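Local coordinates for CRISPR protein (Archaeoglobus fulgidus, PDB 4MJK) that is a Cas5-family CRISPR protein and probably serves as a subunit of the type I-A Cascade complex that handles CRISPR RNA in antiviral defence, at residues A[64-77]-A[121-135]. Numbering follows the deposited sequence.
Sequences ENLLAIGWKALNCT and LNDEAPKIRWFLVFK
Trp71 CB lies over one face of the Trp130 indole, 3.7 Å from the centroid of its five-membered ring, with Ile128 CG2 over the same face nearer the rim and Ile69 CG1 at the edge. The five-membered rings of the two indoles lie obliquely, planes 36° apart; Phe36 stacks on Trp130. Leu66 CD1 sits over one face of the Phe134 ring, 3.6 Å from Phe134 CE1, with Asn65 O at the edge. On the opposite side of the sheet, Leu74 CD2 covers the centre of the Arg129 guanidinium, 3.9 Å from Arg129 CZ; Arg129 NE is salt-bridged to Asp7. Strands 66-73 and 127-134 run antiparallel beside each other in the large sheet of this RAMP-type Cas5 protein, Leu67 also bonding to Arg263 of strand 258-263. A classic beta bulge shifts their register by one residue: Leu67 N and Ala68 N both donate to Val133 O. Beyond the strands, a chi1 of 70° sets Asn75 CG between its backbone N and carbonyl carbon and turns the amide toward the 122-127 loop. OD1 accepts from Lys127 N on a lone pair (2.8 Å), and ND2 donates almost straight to Ala125 O (3.0 Å) and, more bent, to Asn122 OD1 (3.2 Å). With an alanine here all three bonds go, and the 122-126 loop is likely to shift. Glu124 N reaches Asn122 OD1 from the other face, closing an Asx turn.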
# COMPACT_ATOMS: atom_id res chain seq x y z
N GLU A 64 -8.22 -28.13 -12.61
CA GLU A 64 -8.79 -29.14 -13.49
C GLU A 64 -10.29 -28.90 -13.71
O GLU A 64 -10.83 -29.21 -14.77
CB GLU A 64 -8.53 -30.55 -12.95
CG GLU A 64 -7.07 -30.98 -13.05
CD GLU A 64 -6.73 -32.20 -12.20
OE1 GLU A 64 -7.61 -32.67 -11.43
OE2 GLU A 64 -5.58 -32.68 -12.29
N ASN A 65 -10.95 -28.34 -12.71
CA ASN A 65 -12.38 -28.08 -12.82
C ASN A 65 -12.71 -26.67 -13.32
O ASN A 65 -13.88 -26.34 -13.55
CB ASN A 65 -13.09 -28.35 -11.49
CG ASN A 65 -13.07 -29.83 -11.11
OD1 ASN A 65 -12.54 -30.21 -10.06
ND2 ASN A 65 -13.66 -30.67 -11.97
N LEU A 66 -11.69 -25.85 -13.48
CA LEU A 66 -11.91 -24.44 -13.83
C LEU A 66 -12.20 -24.26 -15.31
O LEU A 66 -11.45 -24.72 -16.15
CB LEU A 66 -10.69 -23.60 -13.44
CG LEU A 66 -10.81 -22.07 -13.58
CD1 LEU A 66 -11.73 -21.47 -12.52
CD2 LEU A 66 -9.43 -21.43 -13.49
N LEU A 67 -13.29 -23.56 -15.63
CA LEU A 67 -13.60 -23.22 -17.01
C LEU A 67 -13.23 -21.78 -17.34
O LEU A 67 -12.87 -21.47 -18.48
CB LEU A 67 -15.09 -23.42 -17.27
CG LEU A 67 -15.51 -24.90 -17.16
CD1 LEU A 67 -17.00 -25.05 -17.43
CD2 LEU A 67 -14.66 -25.77 -18.09
N ALA A 68 -13.32 -20.89 -16.34
CA ALA A 68 -13.07 -19.47 -16.58
C ALA A 68 -12.65 -18.78 -15.31
O ALA A 68 -13.12 -19.11 -14.23
CB ALA A 68 -14.32 -18.81 -17.15
N ILE A 69 -11.77 -17.79 -15.45
CA ILE A 69 -11.48 -16.88 -14.35
C ILE A 69 -11.14 -15.52 -14.91
O ILE A 69 -10.18 -15.39 -15.67
CB ILE A 69 -10.35 -17.39 -13.43
CG1 ILE A 69 -10.05 -16.34 -12.34
CG2 ILE A 69 -9.11 -17.72 -14.23
CD1 ILE A 69 -9.12 -16.85 -11.23
N GLY A 70 -11.96 -14.53 -14.57
CA GLY A 70 -11.76 -13.16 -15.02
C GLY A 70 -12.01 -12.23 -13.85
O GLY A 70 -12.58 -12.64 -12.83
N TRP A 71 -11.61 -10.97 -13.98
CA TRP A 71 -11.74 -10.02 -12.89
C TRP A 71 -11.76 -8.62 -13.45
O TRP A 71 -11.36 -8.39 -14.59
CB TRP A 71 -10.57 -10.16 -11.90
CG TRP A 71 -9.23 -10.00 -12.56
CD1 TRP A 71 -8.48 -8.85 -12.64
CD2 TRP A 71 -8.49 -11.01 -13.26
NE1 TRP A 71 -7.32 -9.09 -13.34
CE2 TRP A 71 -7.31 -10.41 -13.73
CE3 TRP A 71 -8.71 -12.36 -13.52
CZ2 TRP A 71 -6.34 -11.12 -14.44
CZ3 TRP A 71 -7.75 -13.07 -14.23
CH2 TRP A 71 -6.59 -12.44 -14.69
N LYS A 72 -12.27 -7.69 -12.64
CA LYS A 72 -12.29 -6.28 -12.99
C LYS A 72 -12.30 -5.43 -11.73
O LYS A 72 -12.82 -5.85 -10.69
CB LYS A 72 -13.51 -5.95 -13.86
CG LYS A 72 -14.83 -6.10 -13.13
CD LYS A 72 -16.01 -5.96 -14.07
CE LYS A 72 -17.32 -6.20 -13.31
NZ LYS A 72 -18.55 -6.09 -14.19
N ALA A 73 -11.72 -4.24 -11.83
CA ALA A 73 -11.71 -3.29 -10.73
C ALA A 73 -13.11 -2.71 -10.63
O ALA A 73 -13.75 -2.54 -11.65
CB ALA A 73 -10.68 -2.18 -10.98
N LEU A 74 -13.58 -2.45 -9.41
CA LEU A 74 -14.86 -1.80 -9.21
C LEU A 74 -14.68 -0.32 -8.93
O LEU A 74 -15.54 0.49 -9.27
CB LEU A 74 -15.62 -2.47 -8.04
CG LEU A 74 -15.87 -3.97 -8.26
CD1 LEU A 74 -16.50 -4.65 -7.04
CD2 LEU A 74 -16.74 -4.17 -9.49
N ASN A 75 -13.56 0.05 -8.33
CA ASN A 75 -13.39 1.44 -7.89
C ASN A 75 -11.94 1.84 -7.73
O ASN A 75 -11.62 2.74 -6.96
CB ASN A 75 -14.09 1.64 -6.55
CG ASN A 75 -13.37 0.93 -5.43
OD1 ASN A 75 -12.59 0.00 -5.68
ND2 ASN A 75 -13.58 1.37 -4.20
N CYS A 76 -11.04 1.18 -8.45
CA CYS A 76 -9.63 1.42 -8.21
C CYS A 76 -8.80 1.24 -9.46
O CYS A 76 -9.26 0.71 -10.48
CB CYS A 76 -9.11 0.50 -7.08
SG CYS A 76 -9.14 -1.28 -7.45
N THR A 77 -7.56 1.72 -9.38
CA THR A 77 -6.64 1.64 -10.50
C THR A 77 -5.27 1.20 -9.91
O THR A 77 -4.84 1.71 -8.86
CB THR A 77 -6.56 3.01 -11.24
OG1 THR A 77 -5.97 2.85 -12.54
CG2 THR A 77 -5.74 3.99 -10.44
N LEU A 121 -10.46 5.15 -6.39
CA LEU A 121 -10.94 6.34 -7.08
C LEU A 121 -12.06 7.03 -6.30
O LEU A 121 -12.57 8.06 -6.72
CB LEU A 121 -11.43 5.98 -8.49
CG LEU A 121 -10.32 5.39 -9.35
CD1 LEU A 121 -10.86 4.82 -10.66
CD2 LEU A 121 -9.23 6.44 -9.60
N ASN A 122 -12.45 6.45 -5.18
CA ASN A 122 -13.42 7.11 -4.32
C ASN A 122 -12.99 6.93 -2.87
O ASN A 122 -11.84 6.56 -2.61
CB ASN A 122 -14.85 6.59 -4.57
CG ASN A 122 -15.02 5.12 -4.25
OD1 ASN A 122 -14.12 4.48 -3.71
ND2 ASN A 122 -16.18 4.57 -4.58
N ASP A 123 -13.87 7.18 -1.90
CA ASP A 123 -13.42 7.13 -0.51
C ASP A 123 -13.48 5.73 0.09
O ASP A 123 -13.21 5.54 1.27
CB ASP A 123 -14.18 8.13 0.38
CG ASP A 123 -13.48 9.47 0.49
OD1 ASP A 123 -13.19 10.08 -0.56
OD2 ASP A 123 -13.21 9.93 1.63
N GLU A 124 -13.82 4.74 -0.72
CA GLU A 124 -13.85 3.37 -0.21
C GLU A 124 -12.51 2.69 -0.39
O GLU A 124 -11.67 3.13 -1.18
CB GLU A 124 -14.90 2.54 -0.94
CG GLU A 124 -16.28 3.12 -0.96
CD GLU A 124 -17.26 2.16 -1.58
OE1 GLU A 124 -17.38 2.14 -2.83
OE2 GLU A 124 -17.89 1.39 -0.81
N ALA A 125 -12.31 1.60 0.35
CA ALA A 125 -11.16 0.75 0.15
C ALA A 125 -11.22 0.20 -1.29
O ALA A 125 -12.29 0.04 -1.86
CB ALA A 125 -11.18 -0.39 1.15
N PRO A 126 -10.06 -0.06 -1.90
CA PRO A 126 -10.08 -0.54 -3.29
C PRO A 126 -10.65 -1.96 -3.39
O PRO A 126 -10.31 -2.82 -2.57
CB PRO A 126 -8.60 -0.54 -3.68
CG PRO A 126 -7.86 -0.58 -2.39
CD PRO A 126 -8.69 0.14 -1.38
N LYS A 127 -11.50 -2.19 -4.39
CA LYS A 127 -12.19 -3.46 -4.55
C LYS A 127 -12.02 -4.03 -5.96
O LYS A 127 -12.03 -3.29 -6.93
CB LYS A 127 -13.68 -3.29 -4.26
CG LYS A 127 -14.01 -3.09 -2.79
CD LYS A 127 -15.52 -3.11 -2.56
CE LYS A 127 -16.20 -1.97 -3.30
NZ LYS A 127 -17.68 -2.17 -3.44
N ILE A 128 -11.89 -5.35 -6.03
CA ILE A 128 -11.84 -6.07 -7.31
C ILE A 128 -12.88 -7.19 -7.28
O ILE A 128 -13.06 -7.82 -6.24
CB ILE A 128 -10.43 -6.69 -7.55
CG1 ILE A 128 -9.37 -5.59 -7.66
CG2 ILE A 128 -10.45 -7.58 -8.81
CD1 ILE A 128 -7.95 -6.10 -7.78
N ARG A 129 -13.58 -7.41 -8.39
CA ARG A 129 -14.53 -8.51 -8.49
C ARG A 129 -13.97 -9.63 -9.37
O ARG A 129 -13.53 -9.37 -10.50
CB ARG A 129 -15.88 -8.02 -9.05
CG ARG A 129 -16.91 -9.16 -9.23
CD ARG A 129 -18.31 -8.64 -9.66
NE ARG A 129 -18.84 -7.69 -8.68
CZ ARG A 129 -19.69 -6.71 -8.97
NH1 ARG A 129 -20.10 -6.55 -10.22
NH2 ARG A 129 -20.11 -5.89 -8.02
N TRP A 130 -14.01 -10.85 -8.86
CA TRP A 130 -13.65 -12.03 -9.65
C TRP A 130 -14.90 -12.79 -10.08
O TRP A 130 -15.89 -12.85 -9.34
CB TRP A 130 -12.75 -12.99 -8.87
CG TRP A 130 -11.28 -12.70 -9.00
CD1 TRP A 130 -10.41 -13.25 -9.90
CD2 TRP A 130 -10.50 -11.82 -8.18
NE1 TRP A 130 -9.13 -12.75 -9.70
CE2 TRP A 130 -9.17 -11.87 -8.65
CE3 TRP A 130 -10.81 -10.98 -7.11
CZ2 TRP A 130 -8.14 -11.10 -8.08
CZ3 TRP A 130 -9.78 -10.24 -6.52
CH2 TRP A 130 -8.47 -10.29 -7.02
N PHE A 131 -14.86 -13.35 -11.28
CA PHE A 131 -15.94 -14.16 -11.81
C PHE A 131 -15.26 -15.46 -12.23
O PHE A 131 -14.47 -15.47 -13.19
CB PHE A 131 -16.60 -13.43 -12.99
CG PHE A 131 -17.82 -14.12 -13.57
CD1 PHE A 131 -18.33 -15.28 -13.02
CD2 PHE A 131 -18.47 -13.58 -14.68
CE1 PHE A 131 -19.46 -15.90 -13.56
CE2 PHE A 131 -19.61 -14.19 -15.22
CZ PHE A 131 -20.10 -15.35 -14.66
N LEU A 132 -15.53 -16.52 -11.48
CA LEU A 132 -14.97 -17.84 -11.73
C LEU A 132 -16.09 -18.76 -12.19
O LEU A 132 -17.22 -18.66 -11.71
CB LEU A 132 -14.32 -18.42 -10.47
CG LEU A 132 -12.89 -17.92 -10.15
CD1 LEU A 132 -12.93 -16.45 -9.75
CD2 LEU A 132 -12.24 -18.75 -9.05
N VAL A 133 -15.77 -19.65 -13.12
CA VAL A 133 -16.74 -20.65 -13.57
C VAL A 133 -16.09 -22.02 -13.44
O VAL A 133 -14.96 -22.20 -13.87
CB VAL A 133 -17.16 -20.43 -15.06
CG1 VAL A 133 -18.14 -21.54 -15.50
CG2 VAL A 133 -17.80 -19.04 -15.26
N PHE A 134 -16.79 -22.97 -12.82
CA PHE A 134 -16.31 -24.35 -12.69
C PHE A 134 -17.24 -25.36 -13.37
O PHE A 134 -18.44 -25.12 -13.51
CB PHE A 134 -16.15 -24.73 -11.22
CG PHE A 134 -15.08 -23.95 -10.50
CD1 PHE A 134 -13.76 -24.34 -10.56
CD2 PHE A 134 -15.41 -22.82 -9.76
CE1 PHE A 134 -12.77 -23.63 -9.90
CE2 PHE A 134 -14.43 -22.09 -9.09
CZ PHE A 134 -13.11 -22.49 -9.16
N LYS A 135 -16.69 -26.50 -13.77
CA LYS A 135 -17.46 -27.54 -14.45
C LYS A 135 -18.53 -28.09 -13.51
O LYS A 135 -19.62 -28.47 -13.95
CB LYS A 135 -16.54 -28.65 -14.93
CG LYS A 135 -17.03 -29.40 -16.16
CD LYS A 135 -15.99 -30.40 -16.61
CE LYS A 135 -14.59 -29.83 -16.39
NZ LYS A 135 -13.53 -30.84 -16.67